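Alpha-fucosidase GH29 (Fusarium graminearum, PDB 4PSR) hydrolyses alpha-L-fucosides as a GH29 glycoside hydrolase, probably releasing alpha-1,6-linked fucose from the reducing-end N-acetylglucosamine of glycoprotein glycans. Local coordinates at residues L295-Y299 with V527-A532; D331-N336 with T376-Y382; L519-D525 with G578-K584; E538-V544 with G568-D574. All coordinates share one frame; numbering follows the deposited sequence.

Contact 1: L295-Y299 with V527-A532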
# COMPACT_ATOMS: atom_id res chain seq x y z
N LEU A 295 11.57 -8.09 2.49
CA LEU A 295 11.77 -7.13 1.39
C LEU A 295 11.39 -7.77 0.07
O LEU A 295 12.02 -8.75 -0.37
CB LEU A 295 13.24 -6.68 1.38
CG LEU A 295 13.61 -5.43 0.58
CD1 LEU A 295 15.01 -4.93 0.98
CD2 LEU A 295 13.58 -5.68 -0.91
N VAL A 296 10.36 -7.22 -0.56
CA VAL A 296 9.82 -7.76 -1.81
C VAL A 296 10.14 -6.86 -2.99
O VAL A 296 10.07 -5.63 -2.89
CB VAL A 296 8.28 -7.88 -1.64
CG1 VAL A 296 7.55 -8.15 -2.94
CG2 VAL A 296 7.95 -8.97 -0.60
N ARG A 297 10.48 -7.48 -4.12
CA ARG A 297 10.66 -6.77 -5.38
C ARG A 297 9.86 -7.53 -6.44
O ARG A 297 9.80 -8.77 -6.40
CB ARG A 297 12.14 -6.73 -5.78
CG ARG A 297 13.02 -6.06 -4.71
CD ARG A 297 14.47 -5.94 -5.14
NE ARG A 297 15.28 -5.21 -4.17
CZ ARG A 297 15.29 -3.89 -4.06
NH1 ARG A 297 14.54 -3.13 -4.87
NH2 ARG A 297 16.04 -3.32 -3.13
N PRO A 298 9.25 -6.81 -7.40
CA PRO A 298 9.40 -5.37 -7.61
C PRO A 298 8.55 -4.53 -6.67
O PRO A 298 7.80 -5.05 -5.81
CB PRO A 298 8.95 -5.19 -9.06
CG PRO A 298 7.92 -6.26 -9.23
CD PRO A 298 8.45 -7.43 -8.47
N TYR A 299 8.66 -3.22 -6.86
CA TYR A 299 7.96 -2.23 -6.02
C TYR A 299 6.48 -2.58 -5.86
O TYR A 299 5.79 -2.91 -6.83
CB TYR A 299 8.10 -0.83 -6.66
CG TYR A 299 8.08 0.26 -5.61
CD1 TYR A 299 9.26 0.71 -5.01
CD2 TYR A 299 6.88 0.80 -5.16
CE1 TYR A 299 9.24 1.65 -4.02
CE2 TYR A 299 6.85 1.77 -4.15
CZ TYR A 299 8.04 2.16 -3.59
OH TYR A 299 8.06 3.07 -2.60
N VAL A 527 13.92 -10.34 -12.15
CA VAL A 527 13.32 -9.04 -11.84
C VAL A 527 13.84 -8.52 -10.50
O VAL A 527 14.20 -7.35 -10.39
CB VAL A 527 11.79 -9.15 -11.80
CG1 VAL A 527 11.15 -7.89 -11.24
CG2 VAL A 527 11.25 -9.41 -13.22
N PHE A 528 13.90 -9.39 -9.49
CA PHE A 528 14.40 -8.98 -8.18
C PHE A 528 15.81 -8.45 -8.30
O PHE A 528 16.11 -7.36 -7.83
CB PHE A 528 14.35 -10.15 -7.18
CG PHE A 528 14.74 -9.74 -5.77
CD1 PHE A 528 16.07 -9.48 -5.46
CD2 PHE A 528 13.80 -9.67 -4.75
CE1 PHE A 528 16.43 -9.10 -4.18
CE2 PHE A 528 14.14 -9.28 -3.49
CZ PHE A 528 15.46 -9.02 -3.20
N LEU A 529 16.70 -9.22 -8.91
CA LEU A 529 18.11 -8.88 -8.90
C LEU A 529 18.34 -7.61 -9.71
O LEU A 529 19.11 -6.72 -9.29
CB LEU A 529 18.93 -10.08 -9.42
CG LEU A 529 18.92 -11.31 -8.51
CD1 LEU A 529 19.29 -12.59 -9.30
CD2 LEU A 529 19.80 -11.10 -7.28
N THR A 530 17.65 -7.48 -10.83
CA THR A 530 17.74 -6.30 -11.66
C THR A 530 17.30 -5.08 -10.87
O THR A 530 18.00 -4.06 -10.85
CB THR A 530 16.89 -6.45 -12.94
OG1 THR A 530 17.39 -7.55 -13.71
CG2 THR A 530 16.93 -5.19 -13.79
N GLU A 531 16.14 -5.15 -10.22
CA GLU A 531 15.66 -3.97 -9.48
C GLU A 531 16.58 -3.62 -8.31
O GLU A 531 16.71 -2.44 -7.95
CB GLU A 531 14.22 -4.18 -8.99
CG GLU A 531 13.55 -2.85 -8.57
CD GLU A 531 12.25 -3.07 -7.82
OE1 GLU A 531 12.31 -3.62 -6.71
OE2 GLU A 531 11.18 -2.71 -8.34
N ALA A 532 17.21 -4.62 -7.71
CA ALA A 532 18.12 -4.43 -6.58
C ALA A 532 19.43 -3.81 -7.03
O ALA A 532 20.23 -3.41 -6.18
CB ALA A 532 18.39 -5.75 -5.90
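The loop between barrel strands 284-287 and 300-305 meets helix 526-532 through Arg297 and Pro298, which pack on Phe528, Glu531 and Val527. Extended from CG to NE, the Arg297 side chain runs over the Phe528 ring: its CD sits 3.6 Å from the centroid and 3° off the ring normal, a CH-pi contact over the face. Phe528 has its CG anti to the backbone N (chi1 -175°), and this turns the ring beneath that methylene. The guanidinium stands nearly upright to the ring, and the cation-pi attraction is at most weak. On one side of the guanidinium lies Ala532, with CB 3.6 Å from NE. At the guanidinium edge, NH1 donates to Glu531 OE1 (2.9 Å), a salt bridge that meets the oxygen on its anti side, somewhat out of the carboxylate plane. The other oxygen, OE2, uses its syn lone pair for the backbone N of Tyr299 at 3.0 Å (147° at the hydrogen). Both carboxylate oxygens thus hold the loop, and each has a further partner: Asn336 ND2 at OE1 and Arg25 at OE2. The cis peptide bond precedes Pro298, whose CD packs 3.9 Å from Val527 CG1. An N-linked glycan residue touches Arg297 and Pro298. The whole is an interdomain interface, a beta-to-beta loop of the TIM barrel held against the short helix of the last beta domain, built from two four-stranded sheets.

Contact 2: D331-N336 with T376-Y382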
# COMPACT_ATOMS: atom_id res chain seq x y z
N ASP A 331 8.37 0.66 8.27
CA ASP A 331 8.51 -0.73 7.92
C ASP A 331 8.20 -0.99 6.45
O ASP A 331 8.98 -1.62 5.76
CB ASP A 331 7.64 -1.57 8.85
CG ASP A 331 7.90 -3.05 8.70
OD1 ASP A 331 8.93 -3.54 9.22
OD2 ASP A 331 7.05 -3.79 8.11
N ARG A 332 7.06 -0.50 5.97
CA ARG A 332 6.69 -0.76 4.57
C ARG A 332 7.68 -0.14 3.61
O ARG A 332 8.08 -0.76 2.62
CB ARG A 332 5.28 -0.24 4.22
CG ARG A 332 4.11 -0.69 5.12
CD ARG A 332 4.09 -2.17 5.43
NE ARG A 332 4.56 -2.55 6.76
CZ ARG A 332 3.84 -2.52 7.88
NH1 ARG A 332 4.42 -2.91 9.02
NH2 ARG A 332 2.58 -2.07 7.88
N VAL A 333 8.10 1.09 3.88
CA VAL A 333 9.01 1.79 2.99
C VAL A 333 10.36 1.08 2.95
O VAL A 333 10.98 0.98 1.89
CB VAL A 333 9.14 3.25 3.41
CG1 VAL A 333 10.29 3.93 2.72
CG2 VAL A 333 7.83 4.00 3.17
N SER A 334 10.82 0.57 4.09
CA SER A 334 12.10 -0.14 4.16
C SER A 334 12.08 -1.45 3.36
O SER A 334 13.13 -1.97 2.96
CB SER A 334 12.48 -0.44 5.61
OG SER A 334 11.75 -1.52 6.18
N LYS A 335 10.88 -2.02 3.16
CA LYS A 335 10.72 -3.30 2.44
C LYS A 335 10.36 -3.12 0.97
O LYS A 335 9.98 -4.10 0.33
CB LYS A 335 9.66 -4.14 3.16
CG LYS A 335 10.07 -4.68 4.51
CD LYS A 335 8.86 -5.20 5.25
CE LYS A 335 9.23 -5.92 6.57
NZ LYS A 335 8.00 -6.25 7.35
N ASN A 336 10.51 -1.89 0.46
CA ASN A 336 10.37 -1.54 -0.97
C ASN A 336 8.94 -1.32 -1.40
O ASN A 336 8.57 -1.59 -2.57
CB ASN A 336 11.10 -2.57 -1.87
CG ASN A 336 11.28 -2.11 -3.30
OD1 ASN A 336 11.71 -1.00 -3.58
ND2 ASN A 336 10.99 -3.02 -4.23
N THR A 376 13.49 8.25 -1.23
CA THR A 376 14.48 7.22 -0.91
C THR A 376 14.11 5.89 -1.58
O THR A 376 13.04 5.76 -2.17
CB THR A 376 14.63 6.97 0.61
OG1 THR A 376 13.44 6.34 1.15
CG2 THR A 376 14.95 8.24 1.39
N ARG A 377 15.01 4.94 -1.51
CA ARG A 377 14.75 3.58 -1.95
C ARG A 377 15.21 2.62 -0.85
O ARG A 377 16.06 2.94 0.00
CB ARG A 377 15.53 3.28 -3.23
CG ARG A 377 15.14 4.13 -4.45
CD ARG A 377 13.71 3.82 -4.90
NE ARG A 377 13.32 4.59 -6.09
CZ ARG A 377 12.74 5.78 -6.06
NH1 ARG A 377 12.43 6.40 -4.93
NH2 ARG A 377 12.44 6.40 -7.20
N ALA A 378 14.68 1.41 -0.89
CA ALA A 378 15.06 0.39 0.03
C ALA A 378 16.53 0.03 -0.14
O ALA A 378 17.10 0.12 -1.25
CB ALA A 378 14.19 -0.85 -0.21
N TRP A 379 17.15 -0.38 0.96
CA TRP A 379 18.50 -0.95 0.93
C TRP A 379 18.35 -2.42 0.50
O TRP A 379 17.31 -2.78 -0.03
CB TRP A 379 19.11 -0.83 2.32
CG TRP A 379 20.61 -0.95 2.36
CD1 TRP A 379 21.49 -0.63 1.37
CD2 TRP A 379 21.39 -1.37 3.48
NE1 TRP A 379 22.79 -0.85 1.81
CE2 TRP A 379 22.75 -1.32 3.09
CE3 TRP A 379 21.08 -1.83 4.76
CZ2 TRP A 379 23.78 -1.68 3.94
CZ3 TRP A 379 22.12 -2.17 5.62
CH2 TRP A 379 23.46 -2.10 5.19
N ASP A 380 19.35 -3.28 0.71
CA ASP A 380 19.15 -4.70 0.42
C ASP A 380 18.70 -5.47 1.65
O ASP A 380 18.35 -6.63 1.55
CB ASP A 380 20.36 -5.37 -0.22
CG ASP A 380 20.65 -4.84 -1.63
OD1 ASP A 380 19.72 -4.64 -2.46
OD2 ASP A 380 21.84 -4.57 -1.91
N ILE A 381 18.74 -4.83 2.81
CA ILE A 381 18.27 -5.40 4.07
C ILE A 381 17.33 -4.37 4.67
O ILE A 381 17.68 -3.19 4.72
CB ILE A 381 19.47 -5.67 5.02
CG1 ILE A 381 20.40 -6.73 4.41
CG2 ILE A 381 18.97 -6.10 6.40
CD1 ILE A 381 21.75 -6.83 5.11
N TYR A 382 16.12 -4.76 5.07
CA TYR A 382 15.11 -3.74 5.43
C TYR A 382 15.31 -3.17 6.84
O TYR A 382 14.92 -2.04 7.11
CB TYR A 382 13.67 -4.23 5.28
CG TYR A 382 13.26 -5.26 6.27
CD1 TYR A 382 12.79 -4.90 7.51
CD2 TYR A 382 13.33 -6.60 5.94
CE1 TYR A 382 12.41 -5.88 8.44
CE2 TYR A 382 12.97 -7.56 6.83
CZ TYR A 382 12.51 -7.21 8.05
OH TYR A 382 12.15 -8.20 8.93
O HOH W 1 15.62 -0.92 3.24
O HOH W 2 12.16 1.42 -2.32
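Lys335 and Ser334, at the C-terminal end of helix 322-334, pack on Tyr382 and Ala378 of the segment that leads into strand 383-384. The helix ends in a Schellman motif: Asn336, with positive phi, is its C-prime residue, and its N bonds to Val333 O while Gly337 N reaches Arg332 O. The helix directly precedes the last strand of the TIM barrel.

Aromatic packing dominates the direct contact. Lys335 and Tyr382 run side by side in the same direction, CE lying 3.7 Å from the ring centroid and 12° off its normal, so the methylene makes a CH-pi contact over the face. NZ continues over that face as a cation-pi partner, 4.9 Å from the centroid. With CG lodged between backbone N and carbonyl carbon (chi1 70°), the Tyr382 ring is brought against the lysine chain, and its OH bonds to Gln388.

Charge fixes the lysine end. NZ forms a salt bridge with Asp331 OD2 at 2.7 Å, on the syn side. The same oxygen is gripped side-on by Arg332 through NE and NH1, and three donors on one atom would probably stabilise the carboxylate as an anion. Asp331 OD1 pairs with Arg406, and NZ also bonds to Pro292 O.

Ala378 CB packs against the helix end, 3.5 Å from Ser334 O and 3.9 Å from Asn336 CB.

Asn336 ND2 bonds to Glu531 OE1 and Val296 O. Water carries the remaining polar links. One water joins Ser334 O (2.7 Å) to Trp379 N; a second donates to Asn336 OD1 at 2.8 Å and accepts from Ala378 N at 2.9 Å.

Contact 3: L519-D525 with G578-K584. With MAN (alpha-D-mannopyranose), chain C.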
# COMPACT_ATOMS: atom_id res chain seq x y z
N LEU A 519 21.68 -10.70 -0.10
CA LEU A 519 20.49 -11.56 -0.19
C LEU A 519 20.24 -12.32 1.10
O LEU A 519 21.12 -12.97 1.64
CB LEU A 519 20.64 -12.56 -1.34
CG LEU A 519 20.89 -11.98 -2.73
CD1 LEU A 519 21.18 -13.10 -3.74
CD2 LEU A 519 19.71 -11.13 -3.21
N ALA A 520 19.01 -12.24 1.61
CA ALA A 520 18.60 -13.09 2.72
C ALA A 520 18.34 -14.51 2.23
O ALA A 520 18.54 -14.81 1.05
CB ALA A 520 17.34 -12.50 3.36
N LEU A 521 17.87 -15.40 3.12
CA LEU A 521 17.33 -16.67 2.67
C LEU A 521 16.07 -16.38 1.87
O LEU A 521 15.25 -15.55 2.28
CB LEU A 521 17.01 -17.57 3.87
CG LEU A 521 18.12 -17.89 4.85
CD1 LEU A 521 17.60 -18.90 5.88
CD2 LEU A 521 19.32 -18.47 4.13
N GLY A 522 15.90 -17.06 0.74
CA GLY A 522 14.74 -16.86 -0.09
C GLY A 522 15.01 -17.15 -1.56
O GLY A 522 16.01 -17.78 -1.91
N THR A 523 14.11 -16.67 -2.41
CA THR A 523 14.19 -16.88 -3.85
C THR A 523 14.22 -15.52 -4.56
O THR A 523 13.45 -14.61 -4.24
CB THR A 523 13.03 -17.74 -4.35
OG1 THR A 523 11.81 -16.99 -4.28
CG2 THR A 523 12.90 -19.02 -3.53
N PHE A 524 15.17 -15.37 -5.49
CA PHE A 524 15.46 -14.09 -6.10
C PHE A 524 15.54 -14.26 -7.61
O PHE A 524 16.48 -14.86 -8.13
CB PHE A 524 16.75 -13.54 -5.50
CG PHE A 524 16.73 -13.50 -4.00
CD1 PHE A 524 16.00 -12.52 -3.34
CD2 PHE A 524 17.35 -14.47 -3.25
CE1 PHE A 524 15.92 -12.49 -1.95
CE2 PHE A 524 17.28 -14.46 -1.86
CZ PHE A 524 16.57 -13.46 -1.21
N ASP A 525 14.51 -13.77 -8.32
CA ASP A 525 14.43 -13.94 -9.77
C ASP A 525 15.12 -12.80 -10.51
O ASP A 525 15.68 -11.89 -9.90
CB ASP A 525 12.98 -14.16 -10.23
CG ASP A 525 12.07 -12.96 -10.04
OD1 ASP A 525 12.51 -11.90 -9.56
OD2 ASP A 525 10.86 -13.10 -10.36
N GLY A 578 20.50 -16.50 -14.01
CA GLY A 578 19.26 -15.76 -14.18
C GLY A 578 18.49 -15.57 -12.87
O GLY A 578 17.71 -14.63 -12.73
N SER A 579 18.69 -16.47 -11.93
CA SER A 579 17.95 -16.46 -10.67
C SER A 579 18.69 -17.28 -9.61
O SER A 579 19.53 -18.14 -9.95
CB SER A 579 16.50 -16.96 -10.88
OG SER A 579 16.45 -18.22 -11.54
N ILE A 580 18.39 -17.02 -8.34
CA ILE A 580 19.14 -17.61 -7.23
C ILE A 580 18.22 -17.99 -6.07
O ILE A 580 17.32 -17.23 -5.74
CB ILE A 580 20.22 -16.63 -6.69
CG1 ILE A 580 21.19 -16.20 -7.81
CG2 ILE A 580 20.97 -17.26 -5.50
CD1 ILE A 580 22.11 -15.04 -7.42
N VAL A 581 18.46 -19.16 -5.47
CA VAL A 581 17.77 -19.58 -4.26
C VAL A 581 18.79 -19.71 -3.15
O VAL A 581 19.76 -20.47 -3.28
CB VAL A 581 17.06 -20.94 -4.43
CG1 VAL A 581 16.36 -21.39 -3.13
CG2 VAL A 581 16.06 -20.85 -5.57
N VAL A 582 18.59 -18.99 -2.06
CA VAL A 582 19.52 -18.99 -0.95
C VAL A 582 18.84 -19.75 0.19
O VAL A 582 17.72 -19.41 0.57
CB VAL A 582 19.88 -17.56 -0.57
CG1 VAL A 582 20.91 -17.55 0.54
CG2 VAL A 582 20.40 -16.81 -1.81
N SER A 583 19.50 -20.78 0.70
CA SER A 583 18.89 -21.71 1.66
C SER A 583 19.81 -21.93 2.86
O SER A 583 21.03 -21.78 2.77
CB SER A 583 18.60 -23.05 0.99
OG SER A 583 17.90 -22.91 -0.24
N LYS A 584 19.21 -22.28 3.99
CA LYS A 584 19.96 -22.74 5.14
C LYS A 584 20.33 -24.17 4.90
O LYS A 584 19.52 -24.97 4.39
CB LYS A 584 19.11 -22.65 6.42
CG LYS A 584 19.56 -21.56 7.38
CD LYS A 584 18.68 -21.47 8.61
CE LYS A 584 19.37 -22.04 9.84
NZ LYS A 584 20.48 -21.17 10.32
C1 MAN C . 11.82 -26.22 -4.99
C2 MAN C . 12.44 -26.54 -3.58
C3 MAN C . 12.52 -25.26 -2.70
C4 MAN C . 13.15 -24.08 -3.47
C5 MAN C . 12.48 -23.93 -4.86
C6 MAN C . 13.15 -22.90 -5.75
O2 MAN C . 13.75 -26.97 -3.72
O3 MAN C . 13.23 -25.49 -1.49
O4 MAN C . 12.95 -22.88 -2.72
O5 MAN C . 12.51 -25.19 -5.60
O6 MAN C . 12.12 -22.08 -6.32
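Gly522 and Val582 pair through two backbone bonds, Gly522 N to Val582 O (3.0 Å) and Val582 N to Gly522 O (2.9 Å). Phe524 and Ile580 form the next hydrogen-bonded pair, and Thr523 with Val581 is the non-hydrogen-bonded pair between them. The strand axes run antiparallel at 169°, 4.8 Å apart. On the face of Phe524 and Val582, the ring presents its edge to Val582 CG2, 3.9 Å from CE2; Val582 CG2 lies anti to its carbonyl carbon, which swings that methyl toward the ring. Leu519 CD2 lies over one face of the same ring. At the exposed end, Leu521 CD1 crosses the Lys584 chain, 3.6 Å from CG. On the other face the Thr523 and Val581 side chains point the same way, their CG2 methyls 4.2 Å apart; Val581 CG2 comes 3.6 Å from C6 of a glycan mannose, so the sugar rests against a protein surface. Further out, Asp525 caps helix 526-532 with OD1 on Phe528 N, while OD2 pairs with Arg557. Gly578 and Ser579 both face Phe553 in a classic beta bulge. This edge pairing, between strands widely separated in sequence, is consistent with the double Greek-key topology of beta-gamma-crystallin domains.

Contact 4: E538-V544 with G568-D574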
# COMPACT_ATOMS: atom_id res chain seq x y z
N GLU A 538 25.22 -9.94 -15.14
CA GLU A 538 26.43 -9.20 -14.76
C GLU A 538 27.09 -9.70 -13.48
O GLU A 538 28.12 -9.17 -13.05
CB GLU A 538 26.13 -7.71 -14.61
CG GLU A 538 25.75 -7.05 -15.93
CD GLU A 538 25.52 -5.56 -15.82
OE1 GLU A 538 26.08 -4.93 -14.90
OE2 GLU A 538 24.79 -5.02 -16.67
N ILE A 539 26.51 -10.72 -12.85
CA ILE A 539 27.11 -11.31 -11.67
C ILE A 539 28.37 -12.09 -12.04
O ILE A 539 28.32 -12.94 -12.93
CB ILE A 539 26.11 -12.25 -10.95
CG1 ILE A 539 24.88 -11.44 -10.47
CG2 ILE A 539 26.80 -12.94 -9.78
CD1 ILE A 539 23.76 -12.34 -9.98
N ARG A 540 29.47 -11.80 -11.35
CA ARG A 540 30.74 -12.48 -11.61
C ARG A 540 31.33 -13.16 -10.37
O ARG A 540 32.33 -13.87 -10.47
CB ARG A 540 31.76 -11.50 -12.21
CG ARG A 540 31.44 -11.02 -13.64
CD ARG A 540 31.55 -12.13 -14.67
NE ARG A 540 32.34 -13.25 -14.17
CZ ARG A 540 33.67 -13.33 -14.23
NH1 ARG A 540 34.28 -14.39 -13.73
NH2 ARG A 540 34.38 -12.35 -14.79
N SER A 541 30.74 -12.94 -9.21
CA SER A 541 31.14 -13.66 -8.01
C SER A 541 30.00 -13.62 -6.98
O SER A 541 29.09 -12.79 -7.06
CB SER A 541 32.47 -13.14 -7.42
OG SER A 541 32.39 -11.78 -7.00
N ILE A 542 30.08 -14.55 -6.04
CA ILE A 542 29.12 -14.63 -4.94
C ILE A 542 29.84 -15.07 -3.69
O ILE A 542 30.70 -15.97 -3.73
CB ILE A 542 28.00 -15.61 -5.28
CG1 ILE A 542 26.98 -15.70 -4.13
CG2 ILE A 542 28.54 -16.99 -5.60
CD1 ILE A 542 25.69 -16.39 -4.54
N ARG A 543 29.52 -14.43 -2.57
CA ARG A 543 29.96 -14.87 -1.26
C ARG A 543 28.77 -15.47 -0.50
O ARG A 543 27.77 -14.78 -0.25
CB ARG A 543 30.55 -13.73 -0.45
CG ARG A 543 31.28 -14.21 0.78
CD ARG A 543 32.32 -13.19 1.23
NE ARG A 543 31.77 -11.83 1.22
CZ ARG A 543 32.49 -10.73 1.02
NH1 ARG A 543 31.88 -9.55 1.05
NH2 ARG A 543 33.79 -10.80 0.79
N VAL A 544 28.89 -16.74 -0.16
CA VAL A 544 27.83 -17.48 0.53
C VAL A 544 28.22 -17.56 2.01
O VAL A 544 29.35 -17.93 2.36
CB VAL A 544 27.67 -18.88 -0.07
CG1 VAL A 544 26.63 -19.70 0.73
CG2 VAL A 544 27.29 -18.82 -1.55
N GLY A 568 31.45 -19.71 1.32
CA GLY A 568 32.72 -19.20 0.81
C GLY A 568 32.51 -18.26 -0.36
O GLY A 568 31.38 -17.95 -0.73
N GLU A 569 33.62 -17.83 -0.95
CA GLU A 569 33.60 -17.02 -2.15
C GLU A 569 33.78 -17.87 -3.40
O GLU A 569 34.60 -18.80 -3.43
CB GLU A 569 34.71 -15.97 -2.06
CG GLU A 569 34.57 -15.08 -0.85
CD GLU A 569 35.67 -14.03 -0.76
OE1 GLU A 569 36.54 -13.98 -1.66
OE2 GLU A 569 35.66 -13.26 0.23
N HIS A 570 33.02 -17.54 -4.45
CA HIS A 570 33.01 -18.29 -5.70
C HIS A 570 32.95 -17.38 -6.91
O HIS A 570 32.15 -16.46 -6.95
CB HIS A 570 31.77 -19.19 -5.79
CG HIS A 570 31.62 -20.12 -4.64
ND1 HIS A 570 32.20 -21.37 -4.62
CD2 HIS A 570 30.95 -20.00 -3.47
CE1 HIS A 570 31.90 -21.98 -3.49
NE2 HIS A 570 31.13 -21.16 -2.77
N GLU A 571 33.74 -17.67 -7.95
CA GLU A 571 33.57 -16.97 -9.21
C GLU A 571 32.38 -17.51 -9.98
O GLU A 571 32.06 -18.69 -9.87
CB GLU A 571 34.83 -17.11 -10.07
CG GLU A 571 35.97 -16.27 -9.58
CD GLU A 571 37.11 -16.21 -10.58
OE1 GLU A 571 38.28 -16.31 -10.15
OE2 GLU A 571 36.84 -16.06 -11.79
N VAL A 572 31.77 -16.64 -10.78
CA VAL A 572 30.58 -16.96 -11.57
C VAL A 572 30.83 -16.49 -12.99
O VAL A 572 31.28 -15.37 -13.20
CB VAL A 572 29.33 -16.21 -10.98
CG1 VAL A 572 28.11 -16.46 -11.83
CG2 VAL A 572 29.08 -16.61 -9.54
N GLU A 573 30.55 -17.34 -13.97
CA GLU A 573 30.72 -16.96 -15.37
C GLU A 573 29.71 -15.90 -15.80
O GLU A 573 28.52 -16.03 -15.51
CB GLU A 573 30.58 -18.19 -16.26
CG GLU A 573 30.37 -17.88 -17.74
CD GLU A 573 30.33 -19.13 -18.60
OE1 GLU A 573 30.93 -20.15 -18.20
OE2 GLU A 573 29.69 -19.10 -19.68
N ASP A 574 30.18 -14.87 -16.51
CA ASP A 574 29.32 -13.84 -17.07
C ASP A 574 28.18 -14.46 -17.88
O ASP A 574 28.40 -15.39 -18.65
CB ASP A 574 30.13 -12.91 -17.98
CG ASP A 574 29.32 -11.75 -18.52
OD1 ASP A 574 29.25 -10.70 -17.84
OD2 ASP A 574 28.75 -11.88 -19.62
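Arg540 and Val572 account for the largest buried areas, and the arginine binds the valine's own carbonyl. Its chain bends at chi2 (-68°) and again at chi3, folding back so that NE donates to Val572 O at 2.6 Å, nearly linear at the hydrogen (170°). The oxygen lies at the guanidinium edge, close to its plane; a second, weak bond comes from NH1. That nitrogen also faces Glu571 OE2 in a long salt bridge of 3.6 Å, and the arginine CD packs on Asp574 CB. In return, Val572 N donates to Arg540 O at 2.8 Å, from above the carbonyl plane.

The Val572 methyls part company: CG1 turns to Ile539 O, whereas CG2 lies 4.0 Å from Ile542 CG2. Strands 541-544 and 568-571 are antiparallel here at 163°. With Ile542 facing His570 and Val544 facing Gly568 as hydrogen-bonded pairs, they lie at one side of a four-stranded sheet, where Arg540 and Ser541 both face Phe507 in a classic beta bulge.

Ile542, third in buried area, exchanges two backbone bonds with His570, and its CG2 approaches His570 CB at 3.9 Å. It also packs on Ala550 and Leu565 of the companion sheet. On the opposite sheet face, Arg543 and Glu569 lie side by side; NH2 reaches OE2 at 3.1 Å, approaching from above the carboxylate plane and within that of the guanidinium.

In the fold
From the N terminus, the barrel loop 295-299 comes first and waits until 527-532 to close contact 1. Contact 2 falls within that span, closing a loop of about 40 residues from the C-terminal end of helix 322-334, just before the last barrel strand, to the start of the six-stranded antiparallel sheet. Asn336 of contact 2 reaches into contact 1, bonding Glu531 and Val296. Contact 3 opens at 519-525, before contact 1 has closed, so the two cross; Asp525 leads straight into helix 526-532. Contact 4 opens and closes within contact 3, and Ile580 packs on Ile539 between them. Contacts 3 and 4 pair strands in the two terminal sheets, while contact 1 joins that domain to the barrel.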